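Local coordinates for protein neural CELL adhesion molecule 1,140 KDA isoform (Homo sapiens, PDB 2VKW) that acts as an adhesion receptor of neural cells, with tandem fibronectin type III domains forming part of its structure, at residues 110-115 against 192-197; 125-130 against 164-169; 142-147 against 183-188; 148-153 against 175-180. One frame throughout, in Å; residues are numbered along the deposited sequence.

Interaction 1: residues 110-115 against 192-197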
loop_
_atom_site.group_PDB
_atom_site.type_symbol
_atom_site.label_atom_id
_atom_site.label_comp_id
_atom_site.label_asym_id
_atom_site.label_seq_id
_atom_site.Cartn_x
_atom_site.Cartn_y
_atom_site.Cartn_z
ATOM N N PRO A 110 5.065 15.693 -4.405
ATOM C CA PRO A 110 4.568 15.112 -3.154
ATOM C C PRO A 110 4.625 13.594 -3.161
ATOM O O PRO A 110 4.737 12.975 -4.215
ATOM C CB PRO A 110 3.124 15.618 -3.074
ATOM C CG PRO A 110 3.073 16.782 -4.065
ATOM C CD PRO A 110 3.967 16.305 -5.169
ATOM N N SER A 111 4.558 12.993 -1.980
ATOM C CA SER A 111 4.558 11.543 -1.897
ATOM C C SER A 111 3.077 11.188 -2.049
ATOM O O SER A 111 2.220 12.069 -1.914
ATOM C CB SER A 111 5.095 11.076 -0.538
ATOM O OG SER A 111 4.154 11.308 0.494
ATOM N N ALA A 112 2.784 9.924 -2.356
ATOM C CA ALA A 112 1.408 9.476 -2.536
ATOM C C ALA A 112 0.569 9.778 -1.301
ATOM O O ALA A 112 0.977 9.491 -0.181
ATOM C CB ALA A 112 1.371 7.974 -2.841
ATOM N N PRO A 113 -0.615 10.371 -1.491
ATOM C CA PRO A 113 -1.481 10.694 -0.362
ATOM C C PRO A 113 -2.039 9.469 0.369
ATOM O O PRO A 113 -2.043 8.353 -0.155
ATOM C CB PRO A 113 -2.575 11.550 -1.000
ATOM C CG PRO A 113 -2.616 11.056 -2.406
ATOM C CD PRO A 113 -1.163 10.917 -2.744
ATOM N N LYS A 114 -2.491 9.699 1.595
ATOM C CA LYS A 114 -3.054 8.649 2.426
ATOM C C LYS A 114 -4.565 8.768 2.270
ATOM O O LYS A 114 -5.121 9.863 2.381
ATOM C CB LYS A 114 -2.628 8.872 3.882
ATOM C CG LYS A 114 -2.702 7.641 4.764
ATOM C CD LYS A 114 -1.835 7.820 6.010
ATOM C CE LYS A 114 -1.800 6.546 6.854
ATOM N NZ LYS A 114 -0.769 6.610 7.938
ATOM N N LEU A 115 -5.227 7.644 2.013
ATOM C CA LEU A 115 -6.670 7.656 1.805
ATOM C C LEU A 115 -7.499 7.007 2.911
ATOM O O LEU A 115 -7.274 5.858 3.291
ATOM C CB LEU A 115 -6.983 6.995 0.464
ATOM C CG LEU A 115 -6.266 7.665 -0.708
ATOM C CD1 LEU A 115 -6.482 6.859 -1.970
ATOM C CD2 LEU A 115 -6.787 9.096 -0.871
ATOM N N LYS A 192 3.070 9.847 -7.190
ATOM C CA LYS A 192 2.655 8.582 -7.774
ATOM C C LYS A 192 1.256 8.438 -7.182
ATOM O O LYS A 192 0.966 9.028 -6.143
ATOM C CB LYS A 192 3.588 7.432 -7.361
ATOM C CG LYS A 192 3.683 7.147 -5.878
ATOM C CD LYS A 192 4.673 6.003 -5.632
ATOM C CE LYS A 192 4.834 5.688 -4.143
ATOM N NZ LYS A 192 5.745 4.519 -3.922
ATOM N N ALA A 193 0.388 7.681 -7.839
ATOM C CA ALA A 193 -0.988 7.535 -7.374
ATOM C C ALA A 193 -1.230 6.634 -6.167
ATOM O O ALA A 193 -0.681 5.544 -6.063
ATOM C CB ALA A 193 -1.877 7.084 -8.533
ATOM N N ALA A 194 -2.050 7.122 -5.246
ATOM C CA ALA A 194 -2.437 6.363 -4.069
ATOM C C ALA A 194 -3.751 5.744 -4.514
ATOM O O ALA A 194 -4.435 6.299 -5.377
ATOM C CB ALA A 194 -2.674 7.284 -2.890
ATOM N N HIS A 195 -4.124 4.607 -3.948
ATOM C CA HIS A 195 -5.367 4.000 -4.385
ATOM C C HIS A 195 -5.914 2.988 -3.417
ATOM O O HIS A 195 -5.250 2.613 -2.460
ATOM C CB HIS A 195 -5.161 3.344 -5.751
ATOM C CG HIS A 195 -4.137 2.254 -5.748
ATOM N ND1 HIS A 195 -4.401 0.985 -5.277
ATOM C CD2 HIS A 195 -2.842 2.245 -6.146
ATOM C CE1 HIS A 195 -3.315 0.242 -5.387
ATOM N NE2 HIS A 195 -2.355 0.981 -5.911
ATOM N N PHE A 196 -7.144 2.565 -3.669
ATOM C CA PHE A 196 -7.795 1.566 -2.841
ATOM C C PHE A 196 -9.097 1.161 -3.518
ATOM O O PHE A 196 -9.610 1.882 -4.372
ATOM C CB PHE A 196 -8.055 2.112 -1.427
ATOM C CG PHE A 196 -9.198 3.086 -1.338
ATOM C CD1 PHE A 196 -10.470 2.654 -0.976
ATOM C CD2 PHE A 196 -9.002 4.438 -1.612
ATOM C CE1 PHE A 196 -11.534 3.553 -0.887
ATOM C CE2 PHE A 196 -10.060 5.347 -1.528
ATOM C CZ PHE A 196 -11.329 4.904 -1.164
ATOM N N VAL A 197 -9.603 -0.011 -3.153
ATOM C CA VAL A 197 -10.843 -0.524 -3.706
ATOM C C VAL A 197 -11.893 -0.624 -2.607
ATOM O O VAL A 197 -11.556 -0.844 -1.439
ATOM C CB VAL A 197 -10.634 -1.919 -4.321
ATOM C CG1 VAL A 197 -9.772 -1.813 -5.573
ATOM C CG2 VAL A 197 -9.958 -2.834 -3.304
#

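Interaction 2: residues 125-130 against 164-169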
loop_
_atom_site.group_PDB
_atom_site.type_symbol
_atom_site.label_atom_id
_atom_site.label_comp_id
_atom_site.label_asym_id
_atom_site.label_seq_id
_atom_site.Cartn_x
_atom_site.Cartn_y
_atom_site.Cartn_z
ATOM N N SER A 125 -22.349 5.150 -1.781
ATOM C CA SER A 125 -21.563 6.370 -1.814
ATOM C C SER A 125 -20.404 6.240 -0.843
ATOM O O SER A 125 -20.343 5.296 -0.052
ATOM C CB SER A 125 -22.423 7.599 -1.468
ATOM O OG SER A 125 -22.875 7.571 -0.127
ATOM N N ILE A 126 -19.479 7.186 -0.905
ATOM C CA ILE A 126 -18.322 7.128 -0.044
ATOM C C ILE A 126 -17.626 8.471 0.029
ATOM O O ILE A 126 -17.613 9.234 -0.933
ATOM C CB ILE A 126 -17.322 6.082 -0.569
ATOM C CG1 ILE A 126 -16.111 5.986 0.358
ATOM C CG2 ILE A 126 -16.868 6.466 -1.973
ATOM C CD1 ILE A 126 -15.056 4.987 -0.121
ATOM N N LYS A 127 -17.055 8.761 1.188
ATOM C CA LYS A 127 -16.325 10.000 1.370
ATOM C C LYS A 127 -14.885 9.576 1.558
ATOM O O LYS A 127 -14.583 8.804 2.471
ATOM C CB LYS A 127 -16.805 10.747 2.614
ATOM C CG LYS A 127 -16.060 12.058 2.868
ATOM C CD LYS A 127 -16.515 12.724 4.160
ATOM C CE LYS A 127 -15.869 14.084 4.338
ATOM N NZ LYS A 127 -16.263 14.704 5.628
ATOM N N VAL A 128 -14.008 10.056 0.684
ATOM C CA VAL A 128 -12.591 9.727 0.776
ATOM C C VAL A 128 -11.829 10.903 1.384
ATOM O O VAL A 128 -11.603 11.908 0.712
ATOM C CB VAL A 128 -11.992 9.425 -0.616
ATOM C CG1 VAL A 128 -10.497 9.175 -0.497
ATOM C CG2 VAL A 128 -12.677 8.212 -1.225
ATOM N N ASN A 129 -11.447 10.785 2.655
ATOM C CA ASN A 129 -10.700 11.854 3.316
ATOM C C ASN A 129 -9.232 11.729 2.926
ATOM O O ASN A 129 -8.658 10.645 2.981
ATOM C CB ASN A 129 -10.829 11.764 4.846
ATOM C CG ASN A 129 -12.248 12.008 5.338
ATOM O OD1 ASN A 129 -12.887 11.105 5.882
ATOM N ND2 ASN A 129 -12.745 13.230 5.152
ATOM N N LEU A 130 -8.626 12.838 2.534
ATOM C CA LEU A 130 -7.224 12.830 2.138
ATOM C C LEU A 130 -6.333 13.169 3.332
ATOM O O LEU A 130 -6.142 14.340 3.665
ATOM C CB LEU A 130 -7.009 13.833 1.006
ATOM C CG LEU A 130 -8.015 13.632 -0.134
ATOM C CD1 LEU A 130 -7.915 14.768 -1.133
ATOM C CD2 LEU A 130 -7.764 12.296 -0.805
ATOM N N SER A 164 -8.986 21.686 -0.297
ATOM C CA SER A 164 -9.890 20.571 -0.039
ATOM C C SER A 164 -9.134 19.391 0.555
ATOM O O SER A 164 -7.958 19.187 0.264
ATOM C CB SER A 164 -10.593 20.152 -1.332
ATOM O OG SER A 164 -9.650 19.947 -2.364
ATOM N N ASP A 165 -9.819 18.613 1.384
ATOM C CA ASP A 165 -9.198 17.472 2.035
ATOM C C ASP A 165 -10.049 16.223 1.904
ATOM O O ASP A 165 -9.932 15.297 2.708
ATOM C CB ASP A 165 -8.999 17.786 3.513
ATOM C CG ASP A 165 -10.307 18.095 4.213
ATOM O OD1 ASP A 165 -11.117 18.863 3.642
ATOM O OD2 ASP A 165 -10.522 17.575 5.332
ATOM N N HIS A 166 -10.915 16.204 0.899
ATOM C CA HIS A 166 -11.778 15.052 0.679
ATOM C C HIS A 166 -12.543 15.139 -0.632
ATOM O O HIS A 166 -12.738 16.217 -1.192
ATOM C CB HIS A 166 -12.790 14.911 1.824
ATOM C CG HIS A 166 -13.890 15.926 1.787
ATOM N ND1 HIS A 166 -13.674 17.269 2.016
ATOM C CD2 HIS A 166 -15.210 15.800 1.516
ATOM C CE1 HIS A 166 -14.814 17.923 1.889
ATOM N NE2 HIS A 166 -15.763 17.055 1.586
ATOM N N VAL A 167 -12.981 13.982 -1.107
ATOM C CA VAL A 167 -13.766 13.896 -2.325
ATOM C C VAL A 167 -14.960 12.995 -2.014
ATOM O O VAL A 167 -14.835 12.002 -1.301
ATOM C CB VAL A 167 -12.948 13.305 -3.493
ATOM C CG1 VAL A 167 -12.476 11.921 -3.154
ATOM C CG2 VAL A 167 -13.788 13.286 -4.752
ATOM N N MET A 168 -16.122 13.359 -2.536
ATOM C CA MET A 168 -17.321 12.584 -2.296
ATOM C C MET A 168 -17.801 11.889 -3.556
ATOM O O MET A 168 -17.998 12.521 -4.590
ATOM C CB MET A 168 -18.417 13.495 -1.740
ATOM C CG MET A 168 -17.965 14.256 -0.508
ATOM S SD MET A 168 -19.156 14.218 0.837
ATOM C CE MET A 168 -19.681 12.459 0.760
ATOM N N LEU A 169 -17.975 10.575 -3.461
ATOM C CA LEU A 169 -18.448 9.779 -4.583
ATOM C C LEU A 169 -19.852 9.313 -4.227
ATOM O O LEU A 169 -20.043 8.575 -3.266
ATOM C CB LEU A 169 -17.517 8.587 -4.816
ATOM C CG LEU A 169 -16.059 8.990 -5.064
ATOM C CD1 LEU A 169 -15.182 7.756 -5.227
ATOM C CD2 LEU A 169 -15.991 9.861 -6.307
#

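Interaction 3: residues 142-147 against 183-188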
loop_
_atom_site.group_PDB
_atom_site.type_symbol
_atom_site.label_atom_id
_atom_site.label_comp_id
_atom_site.label_asym_id
_atom_site.label_seq_id
_atom_site.Cartn_x
_atom_site.Cartn_y
_atom_site.Cartn_z
ATOM N N HIS A 142 -3.217 20.780 -6.015
ATOM C CA HIS A 142 -4.385 20.048 -6.487
ATOM C C HIS A 142 -4.336 18.545 -6.300
ATOM O O HIS A 142 -3.291 17.919 -6.472
ATOM C CB HIS A 142 -4.622 20.343 -7.969
ATOM C CG HIS A 142 -5.001 21.760 -8.244
ATOM N ND1 HIS A 142 -6.185 22.309 -7.804
ATOM C CD2 HIS A 142 -4.342 22.751 -8.890
ATOM C CE1 HIS A 142 -6.242 23.579 -8.167
ATOM N NE2 HIS A 142 -5.134 23.871 -8.828
ATOM N N TYR A 143 -5.479 17.974 -5.937
ATOM C CA TYR A 143 -5.600 16.537 -5.789
ATOM C C TYR A 143 -6.377 16.100 -7.019
ATOM O O TYR A 143 -7.408 16.682 -7.342
ATOM C CB TYR A 143 -6.394 16.173 -4.541
ATOM C CG TYR A 143 -5.611 16.253 -3.264
ATOM C CD1 TYR A 143 -4.614 15.327 -2.981
ATOM C CD2 TYR A 143 -5.887 17.239 -2.319
ATOM C CE1 TYR A 143 -3.913 15.373 -1.786
ATOM C CE2 TYR A 143 -5.191 17.296 -1.115
ATOM C CZ TYR A 143 -4.208 16.356 -0.852
ATOM O OH TYR A 143 -3.537 16.385 0.355
ATOM N N LEU A 144 -5.866 15.100 -7.719
ATOM C CA LEU A 144 -6.530 14.591 -8.906
ATOM C C LEU A 144 -7.094 13.235 -8.527
ATOM O O LEU A 144 -6.395 12.408 -7.940
ATOM C CB LEU A 144 -5.529 14.457 -10.059
ATOM C CG LEU A 144 -4.843 15.763 -10.485
ATOM C CD1 LEU A 144 -3.748 15.472 -11.507
ATOM C CD2 LEU A 144 -5.878 16.717 -11.071
ATOM N N VAL A 145 -8.361 13.016 -8.859
ATOM C CA VAL A 145 -9.043 11.773 -8.534
ATOM C C VAL A 145 -9.596 11.044 -9.759
ATOM O O VAL A 145 -10.396 11.599 -10.516
ATOM C CB VAL A 145 -10.210 12.037 -7.547
ATOM C CG1 VAL A 145 -10.932 10.738 -7.226
ATOM C CG2 VAL A 145 -9.676 12.676 -6.264
ATOM N N ARG A 146 -9.141 9.806 -9.944
ATOM C CA ARG A 146 -9.585 8.936 -11.034
ATOM C C ARG A 146 -10.294 7.757 -10.368
ATOM O O ARG A 146 -9.752 7.150 -9.439
ATOM C CB ARG A 146 -8.391 8.406 -11.838
ATOM C CG ARG A 146 -7.930 9.286 -12.975
ATOM C CD ARG A 146 -8.921 9.256 -14.127
ATOM N NE ARG A 146 -8.426 9.969 -15.305
ATOM C CZ ARG A 146 -9.120 10.129 -16.428
ATOM N NH1 ARG A 146 -10.343 9.624 -16.536
ATOM N NH2 ARG A 146 -8.594 10.807 -17.443
ATOM N N TYR A 147 -11.499 7.435 -10.829
ATOM C CA TYR A 147 -12.237 6.325 -10.248
ATOM C C TYR A 147 -13.150 5.691 -11.287
ATOM O O TYR A 147 -13.505 6.327 -12.273
ATOM C CB TYR A 147 -13.046 6.811 -9.045
ATOM C CG TYR A 147 -14.352 7.498 -9.385
ATOM C CD1 TYR A 147 -15.562 6.817 -9.283
ATOM C CD2 TYR A 147 -14.378 8.829 -9.798
ATOM C CE1 TYR A 147 -16.769 7.442 -9.576
ATOM C CE2 TYR A 147 -15.588 9.467 -10.098
ATOM C CZ TYR A 147 -16.779 8.763 -9.982
ATOM O OH TYR A 147 -17.981 9.384 -10.265
ATOM N N VAL A 183 -3.982 11.409 -6.918
ATOM C CA VAL A 183 -2.664 11.977 -7.127
ATOM C C VAL A 183 -2.563 13.339 -6.465
ATOM O O VAL A 183 -3.480 14.162 -6.561
ATOM C CB VAL A 183 -2.353 12.156 -8.628
ATOM C CG1 VAL A 183 -1.079 13.006 -8.818
ATOM C CG2 VAL A 183 -2.176 10.791 -9.276
ATOM N N ALA A 184 -1.442 13.558 -5.788
ATOM C CA ALA A 184 -1.149 14.823 -5.132
ATOM C C ALA A 184 -0.223 15.566 -6.094
ATOM O O ALA A 184 0.754 14.997 -6.586
ATOM C CB ALA A 184 -0.443 14.579 -3.818
ATOM N N GLU A 185 -0.530 16.829 -6.368
ATOM C CA GLU A 185 0.281 17.621 -7.286
ATOM C C GLU A 185 0.640 18.984 -6.713
ATOM O O GLU A 185 -0.229 19.715 -6.241
ATOM C CB GLU A 185 -0.461 17.797 -8.623
ATOM C CG GLU A 185 0.156 18.814 -9.588
ATOM C CD GLU A 185 -0.435 18.729 -11.006
ATOM O OE1 GLU A 185 -1.571 18.217 -11.162
ATOM O OE2 GLU A 185 0.234 19.184 -11.965
ATOM N N ASN A 186 1.930 19.308 -6.740
ATOM C CA ASN A 186 2.405 20.594 -6.258
ATOM C C ASN A 186 3.239 21.207 -7.375
ATOM O O ASN A 186 3.298 20.651 -8.475
ATOM C CB ASN A 186 3.253 20.448 -4.989
ATOM C CG ASN A 186 4.535 19.670 -5.213
ATOM O OD1 ASN A 186 4.979 19.475 -6.350
ATOM N ND2 ASN A 186 5.151 19.231 -4.117
ATOM N N GLN A 187 3.885 22.336 -7.091
ATOM C CA GLN A 187 4.700 23.018 -8.091
ATOM C C GLN A 187 5.645 22.118 -8.867
ATOM O O GLN A 187 5.771 22.277 -10.073
ATOM C CB GLN A 187 5.517 24.144 -7.449
ATOM C CG GLN A 187 4.775 25.467 -7.292
ATOM C CD GLN A 187 4.454 26.146 -8.618
ATOM O OE1 GLN A 187 4.040 27.307 -8.645
ATOM N NE2 GLN A 187 4.642 25.429 -9.721
ATOM N N GLN A 188 6.304 21.185 -8.182
ATOM C CA GLN A 188 7.263 20.287 -8.832
ATOM C C GLN A 188 6.687 19.122 -9.617
ATOM O O GLN A 188 7.426 18.412 -10.310
ATOM C CB GLN A 188 8.271 19.739 -7.817
ATOM C CG GLN A 188 9.370 20.729 -7.440
ATOM C CD GLN A 188 8.820 21.940 -6.726
ATOM O OE1 GLN A 188 8.235 21.820 -5.653
ATOM N NE2 GLN A 188 8.995 23.112 -7.321
#

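Interaction 4: residues 148-153 against 175-180. With SO4 (sulfate ion), chain D.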
loop_
_atom_site.group_PDB
_atom_site.type_symbol
_atom_site.label_atom_id
_atom_site.label_comp_id
_atom_site.label_asym_id
_atom_site.label_seq_id
_atom_site.Cartn_x
_atom_site.Cartn_y
_atom_site.Cartn_z
ATOM N N ARG A 148 -13.532 4.438 -11.047
ATOM C CA ARG A 148 -14.378 3.681 -11.966
ATOM C C ARG A 148 -14.887 2.431 -11.250
ATOM O O ARG A 148 -14.301 1.991 -10.257
ATOM C CB ARG A 148 -13.537 3.192 -13.137
ATOM C CG ARG A 148 -12.646 2.029 -12.679
ATOM C CD ARG A 148 -11.516 1.649 -13.604
ATOM N NE ARG A 148 -11.910 0.744 -14.669
ATOM C CZ ARG A 148 -11.188 -0.300 -15.061
ATOM N NH1 ARG A 148 -10.035 -0.574 -14.466
ATOM N NH2 ARG A 148 -11.615 -1.061 -16.058
ATOM N N ALA A 149 -15.966 1.855 -11.770
ATOM C CA ALA A 149 -16.497 0.605 -11.243
ATOM C C ALA A 149 -15.664 -0.383 -12.050
ATOM O O ALA A 149 -15.474 -0.176 -13.243
ATOM C CB ALA A 149 -17.968 0.454 -11.600
ATOM N N LEU A 150 -15.155 -1.435 -11.423
ATOM C CA LEU A 150 -14.328 -2.394 -12.152
ATOM C C LEU A 150 -15.000 -2.906 -13.430
ATOM O O LEU A 150 -14.322 -3.295 -14.383
ATOM C CB LEU A 150 -13.961 -3.570 -11.250
ATOM C CG LEU A 150 -13.232 -3.227 -9.950
ATOM C CD1 LEU A 150 -12.703 -4.525 -9.340
ATOM C CD2 LEU A 150 -12.078 -2.262 -10.216
ATOM N N SER A 151 -16.329 -2.887 -13.450
ATOM C CA SER A 151 -17.087 -3.347 -14.610
ATOM C C SER A 151 -17.279 -2.294 -15.693
ATOM O O SER A 151 -17.762 -2.610 -16.779
ATOM C CB SER A 151 -18.470 -3.849 -14.178
ATOM O OG SER A 151 -18.394 -5.145 -13.607
ATOM N N SER A 152 -16.906 -1.049 -15.412
ATOM C CA SER A 152 -17.113 0.008 -16.397
ATOM C C SER A 152 -15.895 0.784 -16.869
ATOM O O SER A 152 -14.754 0.464 -16.548
ATOM C CB SER A 152 -18.142 1.009 -15.870
ATOM O OG SER A 152 -19.355 0.365 -15.556
ATOM N N GLU A 153 -16.180 1.822 -17.645
ATOM C CA GLU A 153 -15.171 2.702 -18.196
ATOM C C GLU A 153 -14.829 3.721 -17.118
ATOM O O GLU A 153 -15.594 3.907 -16.173
ATOM C CB GLU A 153 -15.734 3.401 -19.438
ATOM C CG GLU A 153 -14.779 4.365 -20.123
ATOM C CD GLU A 153 -13.476 3.708 -20.512
ATOM O OE1 GLU A 153 -13.504 2.794 -21.360
ATOM O OE2 GLU A 153 -12.425 4.103 -19.963
ATOM N N ASN A 175 -24.059 -3.050 -5.717
ATOM C CA ASN A 175 -23.357 -4.329 -5.781
ATOM C C ASN A 175 -22.217 -4.254 -6.792
ATOM O O ASN A 175 -22.097 -5.101 -7.679
ATOM C CB ASN A 175 -24.341 -5.444 -6.170
ATOM C CG ASN A 175 -23.669 -6.799 -6.304
ATOM O OD1 ASN A 175 -23.098 -7.319 -5.343
ATOM N ND2 ASN A 175 -23.729 -7.378 -7.503
ATOM N N ALA A 176 -21.377 -3.235 -6.655
ATOM C CA ALA A 176 -20.262 -3.061 -7.569
ATOM C C ALA A 176 -18.959 -2.722 -6.858
ATOM O O ALA A 176 -18.960 -2.062 -5.811
ATOM C CB ALA A 176 -20.596 -1.970 -8.570
ATOM N N GLU A 177 -17.846 -3.167 -7.435
ATOM C CA GLU A 177 -16.542 -2.888 -6.856
ATOM C C GLU A 177 -15.944 -1.669 -7.539
ATOM O O GLU A 177 -15.974 -1.561 -8.761
ATOM C CB GLU A 177 -15.612 -4.081 -7.031
ATOM C CG GLU A 177 -16.153 -5.361 -6.452
ATOM C CD GLU A 177 -15.173 -6.499 -6.582
ATOM O OE1 GLU A 177 -14.124 -6.463 -5.897
ATOM O OE2 GLU A 177 -15.447 -7.421 -7.378
ATOM N N TYR A 178 -15.400 -0.753 -6.747
ATOM C CA TYR A 178 -14.801 0.464 -7.281
ATOM C C TYR A 178 -13.324 0.634 -6.938
ATOM O O TYR A 178 -12.891 0.293 -5.837
ATOM C CB TYR A 178 -15.538 1.698 -6.745
ATOM C CG TYR A 178 -16.842 2.035 -7.428
ATOM C CD1 TYR A 178 -18.026 1.392 -7.079
ATOM C CD2 TYR A 178 -16.890 3.007 -8.425
ATOM C CE1 TYR A 178 -19.228 1.714 -7.709
ATOM C CE2 TYR A 178 -18.079 3.334 -9.059
ATOM C CZ TYR A 178 -19.242 2.685 -8.699
ATOM O OH TYR A 178 -20.411 3.000 -9.339
ATOM N N GLU A 179 -12.543 1.149 -7.880
ATOM C CA GLU A 179 -11.147 1.429 -7.579
ATOM C C GLU A 179 -10.978 2.941 -7.697
ATOM O O GLU A 179 -11.549 3.578 -8.582
ATOM C CB GLU A 179 -10.169 0.667 -8.496
ATOM C CG GLU A 179 -10.331 0.838 -9.990
ATOM C CD GLU A 179 -9.201 0.158 -10.771
ATOM O OE1 GLU A 179 -9.295 0.059 -12.015
ATOM O OE2 GLU A 179 -8.211 -0.272 -10.142
ATOM N N VAL A 180 -10.227 3.515 -6.767
ATOM C CA VAL A 180 -10.006 4.955 -6.745
ATOM C C VAL A 180 -8.516 5.270 -6.690
ATOM O O VAL A 180 -7.790 4.708 -5.866
ATOM C CB VAL A 180 -10.686 5.596 -5.503
ATOM C CG1 VAL A 180 -10.438 7.099 -5.483
ATOM C CG2 VAL A 180 -12.176 5.305 -5.509
HETATM S S SO4 D . -10.592 -4.248 -17.348
HETATM O O1 SO4 D . -11.288 -5.550 -17.314
HETATM O O2 SO4 D . -9.660 -4.204 -18.493
HETATM O O3 SO4 D . -9.845 -4.053 -16.098
HETATM O O4 SO4 D . -11.601 -3.184 -17.487
#

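Interaction 1: residues 110-115 against 192-197
Ala112 opens the contact from the loop ahead of strand 114-119, its CB directed at the other segment and lying 3.9 Å from CG of Lys192, so that the methyl rests on the root of the extended lysine chain. The same CB is 4.1 Å from CB of Ala194. At Pro113 the pyrrolidine ring continues this apolar line, with CG placed 3.8 Å from the Ala194 methyl, which also lies against Pro113 O. Leu115, the second residue of the strand, carries the far end. Its CG is turned anti to the carbonyl carbon (chi1 -57°), and the CD1 branch comes in at the edge of the Phe196 ring, near the ring plane, 3.5 Å from CD2. CD1 also reaches back to Ala194, so this alanine methyl has Ala112, Pro113 and Leu115 around it. No hydrogen bond joins the two runs, although they head nearly the same way, 20° apart. Each is bonded to its own sheet instead: Lys114 to Ile131, Ala194 and Phe196 to Val182 and Val180. Packing without any hydrogen bond between the first and last strands is what closes one side of the fibronectin type III beta sandwich.

Interaction 2: residues 125-130 against 164-169
Leu130 N donates to Asp165 O at 2.8 Å, one of the two shortest bonds of this antiparallel pair; its hydrogen points almost straight at the oxygen (171°), yet the donor stands well above the carbonyl plane. This bond closes one end of the ladder, and Ile126 N to Leu169 O closes the other. Between them Val128 and Val167 exchange two backbone bonds, N of Val128 to O of Val167 at 2.9 Å and a longer return bond. Leu169 N also gives a nearly linear bond to Ile126 O. Val128 O is further approached by the CA-H of His166, CA lying 3.1 Å away.

The two faces differ sharply. On one, Ile126 and Leu169 lie side by side pointing the same way, CG2 of Ile126 3.6 Å from CB of Leu169, and Val128 sets its CB against CG1 of Val167 in the same manner at 3.6 Å. On the other, the fully extended Lys127 slants across His166, bringing CE to 3.4 Å from CD2 of the imidazole, while the bent Met168 curls its CE back to CB of Lys127. ND2 of Asn129 passes 3.7 Å from CB of His166, its amide plane 40° from the ring.

Strand 126-131 is the middle of a three-stranded sheet, with 114-119 on its other flank. The face of Ile126, Val128, Val167 and Leu169 looks across the sandwich: Ile126 and Val128 pack on Phe196, Leu169 on Tyr147 and Val167 on Leu160. Leu130, at the end of the ladder, packs on Tyr143.

Interaction 3: residues 142-147 against 183-188
Tyr143 and Ala184 face each other on the core side of two central antiparallel strands, 142-149 and 177-186, of the four-stranded sheet in this fibronectin type III domain. With CG anti to the carbonyl carbon (chi1 -79°), the phenol swings toward the partner strand, and CE1 stops 4.1 Å from CB of Ala184, while CD1 of Tyr143 comes to 3.9 Å from Val183 O. The ring also packs on Leu160 and on Leu130 of the opposing sheet. On the reverse face His142, Leu144, Val183 and Glu185 gather. Leu144 meets Val183 through CB atoms 4.2 Å apart, whereas the extended Glu185 chain slants across Leu144. His142 turns its ring elsewhere, and ND1 is hydrogen-bonded to the carbonyl of Leu160. Beneath these side chains, reciprocal backbone bonds join His142 with Glu185 and Leu144 with Val183; the latter two are the shorter, Val183 N to Leu144 O and Leu144 N to Val183 O each measuring 2.8 Å. Val183 O is approached by the CA-H of Tyr143 as well, with CA at 3.3 Å. At the outer margin, the carboxylate oxygen OE1 of Glu185 sits 3.5 Å from the CD1 methyl of Leu144.

Interaction 4: residues 148-153 against 175-180
The end of an antiparallel strand pair, where strand 142-149 runs into a type I turn spanning Ala149 to Ser152, brings Arg148 against Glu179 and Ala149 against Tyr178. Arg148 and Glu179 form a hydrogen-bonded pair through their backbones, and their side chains run side by side off the same face. Both first torsions (74° and 55°) put CG between the backbone N and the carbonyl carbon, so the chains start out together, CG of Arg148 3.7 Å from CG of Glu179, before the arginine bends at chi3. NH1 of Arg148 meets OE1 of Glu179 at 2.6 Å, a salt bridge made nearly along the C-O axis, with the oxygen 20° out of the guanidinium plane. NH2 makes weak bonds to a sulfate, probably from the crystallisation liquor, which Lys41 of the second subunit also holds. Leu150 N bonds to Glu177 O at 2.8 Å, and CD2 of Leu150 lies 3.6 Å from CG of Glu179. On the opposite face CB of Ala149 makes a CH-pi contact, 4.0 Å from the centroid of the Tyr178 ring; the phenol oxygen is bonded to Asp173 N. With OE1 in the salt bridge and OE2 hydrogen-bonded to Tyr181 OH, Glu179 is probably favoured in its ionised form, even with Glu63 of the second subunit, a like charge, close to OE2.

In the fold
All four contacts belong to the second fibronectin type III domain. Interactions 3 and 4 join the same strands, 142-149 and 177-186, at different points along their length; interaction 2 is the corresponding ladder in the opposing sheet. Interaction 1, a surface contact, instead bridges the sheets where their edge strands meet, and its chemistry is apolar, without the backbone bonds of the other three. Its Leu115 and Phe196 reach Ile126, Val128 and Leu130 of interaction 2, whose Leu130 and Leu169 also pack on Tyr143 and Tyr147. Interactions 2 and 3 are partly buried. Interaction 4, largely buried, adds charge pairing, and like interaction 1 it lies beside the second subunit.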